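Local coordinates for protein putative NADPH-dependent oxidoreductase (Desulfitobacterium hafniense DCB-2, PDB 3DB2) that probably acts as an NADPH-dependent oxidoreductase, with an NAD(P)-binding Rossmann domain joined to a GFO/IDH/MocA-type C-terminal domain, at residues L32-S37 and A53-M58; W16-A21 and E44-R49; L194-R199 and E222-K227; Q186-Q191 and L328-V333. All blocks are in the same frame, centred on the assembly; numbering follows the deposited sequence. Where two conformers were deposited one is given.

The four contacts fall into two neighbouring pairs. Contacts 1 and 2, both in the Rossmann domain, have centres about 11 Å apart and meet at Phe46 of contact 2, whose CD1 lies 3.5 Å from Cys35 CB of contact 1. Contacts 3 and 4 are about 11 Å apart between centres: Gln191 OE1 reaches Val197 N at 2.8 Å, a probable hydrogen bond tying the end of helix 183-194 to the next strand. Between the pairs the distances are larger, about 42 Å between the centres of contacts 1 and 3 and about 29 Å for contacts 2 and 4. Ala17 of contact 2 belongs to a GxGxxA sequence consistent with dinucleotide binding, and Tyr36 of contact 1 lies near it.

Contact 1 of 4, residues L32-S37 and A53-M58; sequences LVTCYS and AGDATM
Backbone bonds hold Val33 and Cys35 against the short strand 53-54 and Asp55. Ala53 N donates to Val33 O at 2.8 Å, and Asp55 N donates to Cys35 O at 2.9 Å, the latter meeting the oxygen nearly end-on to its C=O bond. Gly54 CA also brings a C-H to Cys35 O, the carbon 3.4 Å from the oxygen.

The side-chain polar link is between Thr34 and Asp55. Thr34 OG1 donates to Asp55 OD2 at 2.7 Å, coming from above the carboxylate plane, 61° out of it. With OG1 anti to the backbone N (chi1 -169°), the hydroxyl faces Asp55 while CG2 also lies against OD2. Arg64 forms a salt bridge with the same OD2, giving that oxygen a second partner.

Tyr36 carries the nonpolar part. Selenomethionine Met58 bends its chain so that CG sits over one ring face, 4.0 Å from the centroid, in a CH-pi contact, while SE lies obliquely beside CD2 in a Met-aromatic contact. The carbonyls of Asp55 and Ala56 approach the ring at its edge, and a water joins Tyr36 OH to Ala56 O. An alanine here is likely to leave Met58 without the surface it packs on and the water without its phenol partner.

In the parallel sheet, strand 30-36 lies between the outer strand 53-54 and strand 6-11, and helix 40-50 makes the beta-alpha-beta crossover linking the first two. Leu61 of helix 58-62 packs on Thr34, Tyr36 and Asp55, and helix 79-88 touches Met58 through Gln85 and Cys86.

Contact 2 of 4, residues W16-A21 and E44-R49; sequences WAYVMA and EKFGKR
Tyr18 OH is the polar atom on which the second helix closes in: Lys45 CG stands 3.2 Å from it, Phe46 CB 3.5 Å and Phe46 N 3.1 Å. The amide is badly angled toward the oxygen, so this last approach is not a hydrogen bond, and within the two segments the close neighbours of the hydroxyl are mostly carbons.

The aromatic pair does most of the joining. Phe46 turns its edge to the face of Tyr18 in a T-shaped stack, planes at 80° and centroids 5.1 Å apart, with CD2 leading over the tyrosine ring toward its rim. Phe46 has CG anti to its backbone N (chi1 -170°), which swings the ring toward the first helix. There its CZ reaches Ala21 CB at 4.1 Å, and the carbonyl oxygen of Ala17 lies in the ring plane at the edge by CE2. Arg49 NE comes loosely to the rim of the Tyr18 ring, but the guanidinium is committed to a salt bridge with Asp22.

Helices 15-24 and 40-50 run nearly parallel here, 9° between the short axes, which come within 11.5 Å. Phe46 fills part of that gap and also touches Leu32 of strand 30-36, the sheet strand that connects the two helices along the chain.

Contact 3 of 4, residues L194-R199 and E222-K227; sequences LGPVAR and EFEDGK
Glu222 O takes two backbone donors from the facing strand: Ala198 N at 2.8 Å and Arg199 N at 3.2 Å, both in the carbonyl plane. Arg199 O in turn accepts from Glu222 N at 3.0 Å. Farther along, Glu224 N donates to Pro196 O, whose position is less sure.

The side chains of Arg199 and Glu222 form a salt bridge. Arg199 CG lies between its backbone N and carbonyl carbon (chi1 63°), and a bend at chi3 brings NH1 round to Glu222 OE1 at 2.9 Å, on the anti side but tilted well out of the carboxylate plane; the flat groups stand 72° apart. NH1 also donates to a water that bonds to Phe223 O, while NH2 pairs with Glu348. Glu222 OE2 is taken by Lys205 of the second subunit. Glu224 pairs with Arg329 through OE1.

Leu194 CB lies over one face of the Phe223 ring, 4.1 Å from its centroid, and Val197 CG2 packs obliquely against CE2. Gly195 O is buried at the ring edge with no partner in the model. In the turn, Asp225 OD1 accepts from Lys227 N, an Asx turn, and OD2 forms a salt bridge with Lys227 NZ at 2.6 Å.

Because Ala198 and Arg199 both face Glu222, this is a classic beta bulge in the antiparallel hairpin of strands 197-205 and 216-223, within the GFO/IDH/MocA C-terminal domain. A type I turn from Phe223 to Gly226 follows.

Contact 4 of 4, residues Q186-Q191 and L328-V333; sequences QIDNLQ and LRNLAV
Arg329 opens the contact by sending NH1 to Gln191 OE1 at 2.8 Å, a weak bond with a bent N-H direction. The side chain was modelled in two conformers, so this bond is tentative, and the same oxygen also takes the backbone N-H of Val197. In the conformer given, NH2 turns to Val197 O.

Asn330 comes next and uses both ends of its amide. ND2 donates to Asp188 OD1 at 2.8 Å in a fairly straight bond (162°), with the acceptor near the amide plane and approached on the anti side, somewhat out of the carboxylate plane; the two planes are nearly perpendicular. Its OD1 receives Gln191 NE2, also at 2.8 Å, but that bond is weak, and the two amides are turned well away from coplanar. With CG anti to its own carbonyl carbon (chi1 -68°), the asparagine is set between the two residues of helix 183-194. A leucine in its place would probably leave Asp188 OD1 without this donor and Gln191 NE2 without its weak acceptor, the glutamine then being held mainly through OE1.

One helical turn on, Val333 meets Ile187 tip to tip, CG1 lying 3.6 Å from CD1. Beside them Ile187 CG2 touches Val333 CB at 3.8 Å, closing an apolar patch next to the amides.

The short helix axes approach to 9.4 Å at an angle of 117°. Of the three polar links, Asn330 to Asp188 is the sound one; the others are weak, and the polar groups depend also on partners outside. Asp188 forms a salt bridge with Arg127, which would probably offset its charge.

Contact 1 of 4, residues L32-S37 and A53-M58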
loop_
_atom_site.group_PDB
_atom_site.type_symbol
_atom_site.label_atom_id
_atom_site.label_comp_id
_atom_site.label_asym_id
_atom_site.label_seq_id
_atom_site.Cartn_x
_atom_site.Cartn_y
_atom_site.Cartn_z
ATOM N N LEU C 32 0.126 11.161 -40.810
ATOM C CA LEU C 32 1.552 11.378 -40.592
ATOM C C LEU C 32 2.203 11.888 -41.882
ATOM O O LEU C 32 2.254 11.142 -42.860
ATOM C CB LEU C 32 2.211 10.112 -40.113
ATOM C CG LEU C 32 3.648 9.984 -39.644
ATOM C CD1 LEU C 32 4.181 11.105 -38.781
ATOM C CD2 LEU C 32 3.791 8.689 -38.830
ATOM N N VAL C 33 2.685 13.116 -41.827
ATOM C CA VAL C 33 3.314 13.868 -42.894
ATOM C C VAL C 33 4.827 13.705 -42.916
ATOM O O VAL C 33 5.483 13.374 -43.914
ATOM C CB VAL C 33 3.015 15.381 -42.731
ATOM C CG1 VAL C 33 3.754 16.164 -43.808
ATOM C CG2 VAL C 33 1.539 15.702 -42.770
ATOM N N THR C 34 5.494 13.919 -41.775
ATOM C CA THR C 34 6.943 13.856 -41.770
ATOM C C THR C 34 7.429 13.470 -40.382
ATOM O O THR C 34 6.650 13.252 -39.445
ATOM C CB THR C 34 7.530 15.194 -42.263
ATOM O OG1 THR C 34 8.927 15.049 -42.502
ATOM C CG2 THR C 34 7.332 16.292 -41.230
ATOM N N CYS C 35 8.738 13.369 -40.260
ATOM C CA CYS C 35 9.439 13.027 -39.041
ATOM C C CYS C 35 10.806 13.696 -38.994
ATOM O O CYS C 35 11.459 14.072 -39.993
ATOM C CB CYS C 35 9.504 11.506 -38.937
ATOM S SG CYS C 35 10.789 10.774 -40.011
ATOM N N TYR C 36 11.275 13.885 -37.767
ATOM C CA TYR C 36 12.607 14.414 -37.481
ATOM C C TYR C 36 13.243 13.599 -36.357
ATOM O O TYR C 36 12.544 13.265 -35.416
ATOM C CB TYR C 36 12.517 15.902 -37.133
ATOM C CG TYR C 36 13.878 16.452 -36.777
ATOM C CD1 TYR C 36 14.806 16.769 -37.758
ATOM C CD2 TYR C 36 14.219 16.637 -35.442
ATOM C CE1 TYR C 36 16.057 17.270 -37.426
ATOM C CE2 TYR C 36 15.462 17.137 -35.098
ATOM C CZ TYR C 36 16.368 17.452 -36.089
ATOM O OH TYR C 36 17.608 17.942 -35.734
ATOM N N SER C 37 14.516 13.311 -36.506
ATOM C CA SER C 37 15.513 12.874 -35.552
ATOM C C SER C 37 16.838 13.544 -35.901
ATOM O O SER C 37 16.968 13.967 -37.052
ATOM C CB SER C 37 15.689 11.356 -35.560
ATOM O OG SER C 37 15.466 10.799 -34.269
ATOM N N ALA C 53 7.467 11.696 -44.969
ATOM C CA ALA C 53 8.705 12.385 -45.244
ATOM C C ALA C 53 9.615 12.341 -44.016
ATOM O O ALA C 53 9.265 11.998 -42.894
ATOM C CB ALA C 53 8.489 13.837 -45.672
ATOM N N GLY C 54 10.864 12.700 -44.219
ATOM C CA GLY C 54 11.850 12.916 -43.171
ATOM C C GLY C 54 12.434 14.309 -43.418
ATOM O O GLY C 54 12.602 14.756 -44.558
ATOM N N ASP C 55 12.742 15.039 -42.358
ATOM C CA ASP C 55 13.298 16.381 -42.574
ATOM C C ASP C 55 14.684 16.432 -41.960
ATOM O O ASP C 55 14.921 15.931 -40.862
ATOM C CB ASP C 55 12.316 17.386 -42.005
ATOM C CG ASP C 55 11.173 17.675 -42.955
ATOM O OD1 ASP C 55 11.479 18.038 -44.099
ATOM O OD2 ASP C 55 9.990 17.562 -42.575
ATOM N N ALA C 56 15.635 17.034 -42.669
ATOM C CA ALA C 56 17.010 17.130 -42.201
ATOM C C ALA C 56 17.142 18.090 -41.021
ATOM O O ALA C 56 18.044 17.945 -40.196
ATOM C CB ALA C 56 17.910 17.568 -43.341
ATOM N N THR C 57 16.267 19.084 -40.953
ATOM C CA THR C 57 16.359 20.112 -39.925
ATOM C C THR C 57 14.986 20.402 -39.325
ATOM O O THR C 57 13.948 20.176 -39.958
ATOM C CB THR C 57 16.965 21.377 -40.553
ATOM O OG1 THR C 57 16.290 21.655 -41.786
ATOM C CG2 THR C 57 18.409 21.136 -40.976
HETATM N N MSE C 58 14.972 20.912 -38.105
HETATM C CA MSE C 58 13.680 21.205 -37.461
HETATM C C MSE C 58 12.962 22.290 -38.253
HETATM O O MSE C 58 11.744 22.294 -38.346
HETATM C CB MSE C 58 13.950 21.690 -36.026
HETATM C CG MSE C 58 14.004 20.551 -35.008
HETATM SE SE MSE C 58 12.343 19.523 -34.965
HETATM C CE MSE C 58 11.342 20.809 -33.890
HETATM O O HOH W 1 19.524 18.414 -37.707
#

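Contact 2 of 4, residues W16-A21 and E44-R49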
loop_
_atom_site.group_PDB
_atom_site.type_symbol
_atom_site.label_atom_id
_atom_site.label_comp_id
_atom_site.label_asym_id
_atom_site.label_seq_id
_atom_site.Cartn_x
_atom_site.Cartn_y
_atom_site.Cartn_z
ATOM N N TRP C 16 9.762 4.393 -28.423
ATOM C CA TRP C 16 8.425 4.860 -28.078
ATOM C C TRP C 16 7.799 5.579 -29.257
ATOM O O TRP C 16 6.589 5.481 -29.459
ATOM C CB TRP C 16 8.459 5.751 -26.814
ATOM C CG TRP C 16 7.040 5.963 -26.349
ATOM C CD1 TRP C 16 6.372 7.156 -26.318
ATOM C CD2 TRP C 16 6.136 4.956 -25.865
ATOM N NE1 TRP C 16 5.101 6.949 -25.839
ATOM C CE2 TRP C 16 4.937 5.611 -25.555
ATOM C CE3 TRP C 16 6.232 3.570 -25.663
ATOM C CZ2 TRP C 16 3.833 4.922 -25.052
ATOM C CZ3 TRP C 16 5.139 2.874 -25.163
ATOM C CH2 TRP C 16 3.963 3.576 -24.870
ATOM N N ALA C 17 8.577 6.275 -30.098
ATOM C CA ALA C 17 7.967 6.855 -31.288
ATOM C C ALA C 17 7.242 5.870 -32.170
ATOM O O ALA C 17 6.232 6.169 -32.802
ATOM C CB ALA C 17 9.062 7.535 -32.117
ATOM N N TYR C 18 7.764 4.645 -32.288
ATOM C CA TYR C 18 7.167 3.602 -33.101
ATOM C C TYR C 18 5.935 2.974 -32.425
ATOM O O TYR C 18 4.925 2.625 -33.023
ATOM C CB TYR C 18 8.222 2.515 -33.353
ATOM C CG TYR C 18 9.347 2.902 -34.287
ATOM C CD1 TYR C 18 10.374 3.755 -33.932
ATOM C CD2 TYR C 18 9.353 2.396 -35.578
ATOM C CE1 TYR C 18 11.384 4.098 -34.819
ATOM C CE2 TYR C 18 10.353 2.720 -36.470
ATOM C CZ TYR C 18 11.369 3.565 -36.092
ATOM O OH TYR C 18 12.341 3.853 -37.027
ATOM N N VAL C 19 6.028 2.762 -31.120
ATOM C CA VAL C 19 4.840 2.288 -30.392
ATOM C C VAL C 19 3.703 3.281 -30.591
ATOM O O VAL C 19 2.590 2.812 -30.843
ATOM C CB VAL C 19 5.146 2.090 -28.908
ATOM C CG1 VAL C 19 3.915 1.791 -28.055
ATOM C CG2 VAL C 19 6.140 0.938 -28.787
HETATM N N MSE C 20 4.019 4.579 -30.497
HETATM C CA MSE C 20 2.969 5.588 -30.674
HETATM C C MSE C 20 2.391 5.488 -32.076
HETATM O O MSE C 20 1.171 5.384 -32.225
HETATM C CB MSE C 20 3.469 6.999 -30.373
HETATM C CG MSE C 20 3.693 7.369 -28.908
HETATM SE SE MSE C 20 2.165 6.989 -27.731
HETATM C CE MSE C 20 0.955 8.298 -28.496
ATOM N N ALA C 21 3.254 5.507 -33.099
ATOM C CA ALA C 21 2.764 5.512 -34.474
ATOM C C ALA C 21 2.012 4.238 -34.828
ATOM O O ALA C 21 1.045 4.257 -35.587
ATOM C CB ALA C 21 3.944 5.740 -35.427
ATOM N N GLU C 44 15.584 7.738 -41.500
ATOM C CA GLU C 44 15.513 6.740 -42.566
ATOM C C GLU C 44 14.447 5.683 -42.291
ATOM O O GLU C 44 13.488 5.490 -43.036
ATOM C CB GLU C 44 16.878 6.040 -42.657
ATOM C CG GLU C 44 17.985 6.941 -43.164
ATOM C CD GLU C 44 17.755 7.494 -44.557
ATOM O OE1 GLU C 44 18.764 7.813 -45.239
ATOM O OE2 GLU C 44 16.590 7.622 -44.994
ATOM N N LYS C 45 14.674 4.963 -41.216
ATOM C CA LYS C 45 13.901 3.794 -40.797
ATOM C C LYS C 45 12.456 4.207 -40.587
ATOM O O LYS C 45 11.497 3.642 -41.111
ATOM C CB LYS C 45 14.589 3.275 -39.548
ATOM C CG LYS C 45 14.009 2.011 -38.970
ATOM C CD LYS C 45 15.020 1.307 -38.080
ATOM C CE LYS C 45 14.320 0.311 -37.160
ATOM N NZ LYS C 45 13.260 -0.469 -37.862
ATOM N N PHE C 46 12.244 5.270 -39.803
ATOM C CA PHE C 46 10.871 5.649 -39.442
ATOM C C PHE C 46 10.048 5.995 -40.662
ATOM O O PHE C 46 8.946 5.489 -40.938
ATOM C CB PHE C 46 10.984 6.808 -38.436
ATOM C CG PHE C 46 9.655 7.154 -37.776
ATOM C CD1 PHE C 46 8.821 8.075 -38.367
ATOM C CD2 PHE C 46 9.273 6.543 -36.592
ATOM C CE1 PHE C 46 7.597 8.422 -37.822
ATOM C CE2 PHE C 46 8.046 6.874 -36.032
ATOM C CZ PHE C 46 7.217 7.794 -36.648
ATOM N N GLY C 47 10.566 6.912 -41.504
ATOM C CA GLY C 47 9.824 7.330 -42.680
ATOM C C GLY C 47 9.498 6.196 -43.614
ATOM O O GLY C 47 8.467 6.184 -44.293
ATOM N N LYS C 48 10.373 5.194 -43.691
ATOM C CA LYS C 48 10.049 4.054 -44.574
ATOM C C LYS C 48 8.945 3.216 -43.949
ATOM O O LYS C 48 7.929 2.888 -44.560
ATOM C CB LYS C 48 11.345 3.286 -44.814
ATOM C CG LYS C 48 11.227 2.108 -45.763
ATOM C CD LYS C 48 12.566 1.399 -45.962
ATOM N N ARG C 49 9.137 2.866 -42.679
ATOM C CA ARG C 49 8.156 2.109 -41.908
ATOM C C ARG C 49 6.761 2.689 -42.025
ATOM O O ARG C 49 5.785 2.003 -42.303
ATOM C CB ARG C 49 8.572 2.115 -40.433
ATOM C CG ARG C 49 7.551 1.449 -39.529
ATOM C CD ARG C 49 7.600 -0.064 -39.571
ATOM N NE ARG C 49 7.652 -0.591 -38.211
ATOM C CZ ARG C 49 6.593 -0.743 -37.424
ATOM N NH1 ARG C 49 5.369 -0.423 -37.834
ATOM N NH2 ARG C 49 6.788 -1.234 -36.202
#

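Contact 3 of 4, residues L194-R199 and E222-K227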
loop_
_atom_site.group_PDB
_atom_site.type_symbol
_atom_site.label_atom_id
_atom_site.label_comp_id
_atom_site.label_asym_id
_atom_site.label_seq_id
_atom_site.Cartn_x
_atom_site.Cartn_y
_atom_site.Cartn_z
ATOM N N LEU C 194 -9.113 11.353 -7.765
ATOM C CA LEU C 194 -9.436 12.084 -6.545
ATOM C C LEU C 194 -9.162 13.583 -6.499
ATOM O O LEU C 194 -9.459 14.203 -5.455
ATOM C CB LEU C 194 -8.623 11.482 -5.381
ATOM C CG LEU C 194 -8.884 10.022 -5.038
ATOM C CD1 LEU C 194 -8.376 9.732 -3.644
ATOM C CD2 LEU C 194 -10.363 9.685 -5.160
ATOM N N GLY C 195 -8.624 14.212 -7.524
ATOM C CA GLY C 195 -8.321 15.623 -7.448
ATOM C C GLY C 195 -6.910 15.884 -6.911
ATOM O O GLY C 195 -6.142 14.942 -6.683
ATOM N N PRO C 196 -6.561 17.147 -6.737
ATOM C CA PRO C 196 -5.185 17.552 -6.470
ATOM C C PRO C 196 -4.624 17.161 -5.109
ATOM O O PRO C 196 -5.193 17.273 -4.017
ATOM C CB PRO C 196 -5.219 19.094 -6.566
ATOM C CG PRO C 196 -6.643 19.428 -6.278
ATOM C CD PRO C 196 -7.446 18.316 -6.862
ATOM N N VAL C 197 -3.385 16.691 -5.144
ATOM C CA VAL C 197 -2.625 16.365 -3.945
ATOM C C VAL C 197 -2.240 17.632 -3.198
ATOM O O VAL C 197 -1.872 18.622 -3.825
ATOM C CB VAL C 197 -1.377 15.562 -4.335
ATOM C CG1 VAL C 197 -0.492 15.382 -3.115
ATOM C CG2 VAL C 197 -1.777 14.222 -4.955
ATOM N N ALA C 198 -2.322 17.611 -1.873
ATOM C CA ALA C 198 -1.897 18.739 -1.055
ATOM C C ALA C 198 -0.483 18.605 -0.522
ATOM O O ALA C 198 0.299 19.557 -0.420
ATOM C CB ALA C 198 -2.856 18.934 0.113
ATOM N N ARG C 199 -0.099 17.425 -0.077
ATOM C CA ARG C 199 1.191 17.172 0.538
ATOM C C ARG C 199 1.619 15.715 0.352
ATOM O O ARG C 199 0.816 14.792 0.090
ATOM C CB ARG C 199 1.217 17.479 2.039
ATOM C CG ARG C 199 0.275 16.629 2.894
ATOM C CD ARG C 199 0.214 17.211 4.327
ATOM N NE ARG C 199 -0.289 18.591 4.166
ATOM C CZ ARG C 199 -1.558 18.878 3.985
ATOM N NH1 ARG C 199 -2.510 17.940 3.980
ATOM N NH2 ARG C 199 -1.818 20.178 3.824
ATOM N N GLU C 222 -1.626 13.193 0.890
ATOM C CA GLU C 222 -2.900 13.695 1.412
ATOM C C GLU C 222 -3.458 14.650 0.356
ATOM O O GLU C 222 -2.680 15.498 -0.116
ATOM C CB GLU C 222 -2.803 14.446 2.715
ATOM C CG GLU C 222 -2.490 13.585 3.916
ATOM C CD GLU C 222 -2.902 14.287 5.207
ATOM O OE1 GLU C 222 -2.524 15.451 5.420
ATOM O OE2 GLU C 222 -3.602 13.646 6.013
ATOM N N PHE C 223 -4.720 14.502 0.033
ATOM C CA PHE C 223 -5.408 15.276 -0.990
ATOM C C PHE C 223 -5.938 16.590 -0.407
ATOM O O PHE C 223 -6.021 16.720 0.810
ATOM C CB PHE C 223 -6.556 14.469 -1.641
ATOM C CG PHE C 223 -5.892 13.429 -2.565
ATOM C CD1 PHE C 223 -5.518 12.201 -2.053
ATOM C CD2 PHE C 223 -5.658 13.736 -3.880
ATOM C CE1 PHE C 223 -4.881 11.260 -2.850
ATOM C CE2 PHE C 223 -4.985 12.811 -4.687
ATOM C CZ PHE C 223 -4.583 11.600 -4.160
ATOM N N GLU C 224 -6.268 17.537 -1.283
ATOM C CA GLU C 224 -6.777 18.822 -0.799
ATOM C C GLU C 224 -8.095 18.639 -0.055
ATOM O O GLU C 224 -8.417 19.414 0.845
ATOM C CB GLU C 224 -6.907 19.783 -1.991
ATOM C CG GLU C 224 -5.758 20.763 -2.115
ATOM C CD GLU C 224 -4.876 20.562 -3.327
ATOM O OE1 GLU C 224 -4.729 21.554 -4.081
ATOM O OE2 GLU C 224 -4.357 19.436 -3.504
ATOM N N ASP C 225 -8.846 17.598 -0.402
ATOM C CA ASP C 225 -10.102 17.331 0.320
ATOM C C ASP C 225 -9.951 16.384 1.499
ATOM O O ASP C 225 -10.940 15.973 2.110
ATOM C CB ASP C 225 -11.159 16.818 -0.664
ATOM C CG ASP C 225 -11.010 15.380 -1.094
ATOM O OD1 ASP C 225 -9.991 14.737 -0.761
ATOM O OD2 ASP C 225 -11.924 14.849 -1.766
ATOM N N GLY C 226 -8.753 15.993 1.910
ATOM C CA GLY C 226 -8.599 15.145 3.067
ATOM C C GLY C 226 -8.404 13.668 2.803
ATOM O O GLY C 226 -7.998 12.942 3.699
ATOM N N LYS C 227 -8.713 13.220 1.596
ATOM C CA LYS C 227 -8.596 11.802 1.230
ATOM C C LYS C 227 -7.116 11.460 1.205
ATOM O O LYS C 227 -6.298 12.394 1.184
ATOM C CB LYS C 227 -9.283 11.549 -0.090
ATOM C CG LYS C 227 -10.784 11.787 -0.100
ATOM C CD LYS C 227 -11.373 11.122 -1.352
ATOM C CE LYS C 227 -12.889 11.241 -1.354
ATOM N NZ LYS C 227 -13.299 12.665 -1.375
HETATM O O HOH W 2 -5.334 18.209 2.956
#

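Contact 4 of 4, residues Q186-Q191 and L328-V333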
loop_
_atom_site.group_PDB
_atom_site.type_symbol
_atom_site.label_atom_id
_atom_site.label_comp_id
_atom_site.label_asym_id
_atom_site.label_seq_id
_atom_site.Cartn_x
_atom_site.Cartn_y
_atom_site.Cartn_z
ATOM N N GLN C 186 0.920 6.597 -12.165
ATOM C CA GLN C 186 0.000 6.449 -11.016
ATOM C C GLN C 186 -0.314 7.763 -10.338
ATOM O O GLN C 186 -1.462 7.973 -9.889
ATOM C CB GLN C 186 0.555 5.421 -10.017
ATOM C CG GLN C 186 0.603 4.016 -10.625
ATOM C CD GLN C 186 -0.745 3.324 -10.690
ATOM O OE1 GLN C 186 -1.810 3.888 -10.942
ATOM N NE2 GLN C 186 -0.686 2.019 -10.492
ATOM N N ILE C 187 0.638 8.699 -10.253
ATOM C CA ILE C 187 0.332 10.043 -9.795
ATOM C C ILE C 187 -0.759 10.710 -10.610
ATOM O O ILE C 187 -1.703 11.343 -10.085
ATOM C CB ILE C 187 1.608 10.910 -9.780
ATOM C CG1 ILE C 187 2.591 10.303 -8.756
ATOM C CG2 ILE C 187 1.300 12.369 -9.523
ATOM C CD1 ILE C 187 3.945 10.958 -8.809
ATOM N N ASP C 188 -0.703 10.575 -11.926
ATOM C CA ASP C 188 -1.774 11.096 -12.777
ATOM C C ASP C 188 -3.065 10.319 -12.504
ATOM O O ASP C 188 -4.104 10.994 -12.368
ATOM C CB ASP C 188 -1.408 11.040 -14.252
ATOM C CG ASP C 188 -2.499 11.761 -15.045
ATOM O OD1 ASP C 188 -2.580 13.011 -14.945
ATOM O OD2 ASP C 188 -3.253 11.043 -15.724
ATOM N N ASN C 189 -3.002 8.992 -12.421
ATOM C CA ASN C 189 -4.226 8.258 -12.100
ATOM C C ASN C 189 -4.836 8.741 -10.798
ATOM O O ASN C 189 -6.056 8.873 -10.698
ATOM C CB ASN C 189 -3.980 6.745 -12.038
ATOM C CG ASN C 189 -3.739 6.186 -13.429
ATOM O OD1 ASN C 189 -4.130 6.793 -14.426
ATOM N ND2 ASN C 189 -3.106 5.021 -13.452
ATOM N N LEU C 190 -4.021 8.998 -9.789
ATOM C CA LEU C 190 -4.502 9.386 -8.463
ATOM C C LEU C 190 -5.190 10.740 -8.458
ATOM O O LEU C 190 -6.217 10.956 -7.824
ATOM C CB LEU C 190 -3.327 9.407 -7.472
ATOM C CG LEU C 190 -2.848 8.006 -7.045
ATOM C CD1 LEU C 190 -1.494 8.071 -6.350
ATOM C CD2 LEU C 190 -3.888 7.371 -6.142
ATOM N N GLN C 191 -4.636 11.715 -9.180
ATOM C CA GLN C 191 -5.274 13.035 -9.211
ATOM C C GLN C 191 -6.427 13.055 -10.201
ATOM O O GLN C 191 -7.363 13.832 -10.042
ATOM C CB GLN C 191 -4.192 14.076 -9.492
ATOM C CG GLN C 191 -3.192 14.179 -8.332
ATOM C CD GLN C 191 -2.199 15.327 -8.458
ATOM O OE1 GLN C 191 -2.157 16.267 -7.674
ATOM N NE2 GLN C 191 -1.312 15.276 -9.453
ATOM N N LEU C 328 2.204 19.642 -14.800
ATOM C CA LEU C 328 3.139 20.237 -13.847
ATOM C C LEU C 328 2.757 19.730 -12.456
ATOM O O LEU C 328 3.654 19.457 -11.667
ATOM C CB LEU C 328 3.131 21.755 -13.952
ATOM C CG LEU C 328 4.182 22.546 -13.173
ATOM C CD1 LEU C 328 4.451 23.877 -13.850
ATOM C CD2 LEU C 328 3.781 22.780 -11.733
ATOM N N ARG C 329 1.470 19.599 -12.145
ATOM C CA ARG C 329 1.092 19.136 -10.821
ATOM C C ARG C 329 1.571 17.704 -10.596
ATOM O O ARG C 329 1.926 17.348 -9.480
ATOM C CB ARG C 329 -0.413 19.182 -10.598
ATOM C CG ARG C 329 -0.941 20.402 -9.870
ATOM C CD ARG C 329 -2.273 20.112 -9.202
ATOM N NE ARG C 329 -2.397 20.667 -7.861
ATOM C CZ ARG C 329 -2.076 20.086 -6.716
ATOM N NH1 ARG C 329 -1.567 18.861 -6.681
ATOM N NH2 ARG C 329 -2.269 20.760 -5.586
ATOM N N ASN C 330 1.577 16.911 -11.662
ATOM C CA ASN C 330 2.084 15.531 -11.531
ATOM C C ASN C 330 3.570 15.527 -11.242
ATOM O O ASN C 330 4.105 14.796 -10.388
ATOM C CB ASN C 330 1.767 14.724 -12.800
ATOM C CG ASN C 330 0.290 14.453 -12.997
ATOM O OD1 ASN C 330 -0.453 14.537 -12.020
ATOM N ND2 ASN C 330 -0.073 14.124 -14.232
ATOM N N LEU C 331 4.349 16.350 -11.945
ATOM C CA LEU C 331 5.777 16.445 -11.687
ATOM C C LEU C 331 6.083 16.932 -10.267
ATOM O O LEU C 331 7.015 16.489 -9.616
ATOM C CB LEU C 331 6.432 17.450 -12.628
ATOM C CG LEU C 331 7.928 17.780 -12.407
ATOM C CD1 LEU C 331 8.736 16.489 -12.530
ATOM C CD2 LEU C 331 8.355 18.873 -13.385
ATOM N N ALA C 332 5.277 17.894 -9.820
ATOM C CA ALA C 332 5.411 18.483 -8.491
ATOM C C ALA C 332 5.281 17.429 -7.392
ATOM O O ALA C 332 5.951 17.503 -6.367
ATOM C CB ALA C 332 4.357 19.564 -8.313
ATOM N N VAL C 333 4.432 16.428 -7.585
ATOM C CA VAL C 333 4.373 15.321 -6.624
ATOM C C VAL C 333 5.722 14.613 -6.543
ATOM O O VAL C 333 6.236 14.301 -5.467
ATOM C CB VAL C 333 3.235 14.357 -6.979
ATOM C CG1 VAL C 333 3.133 13.135 -6.098
ATOM C CG2 VAL C 333 1.894 15.110 -6.881
#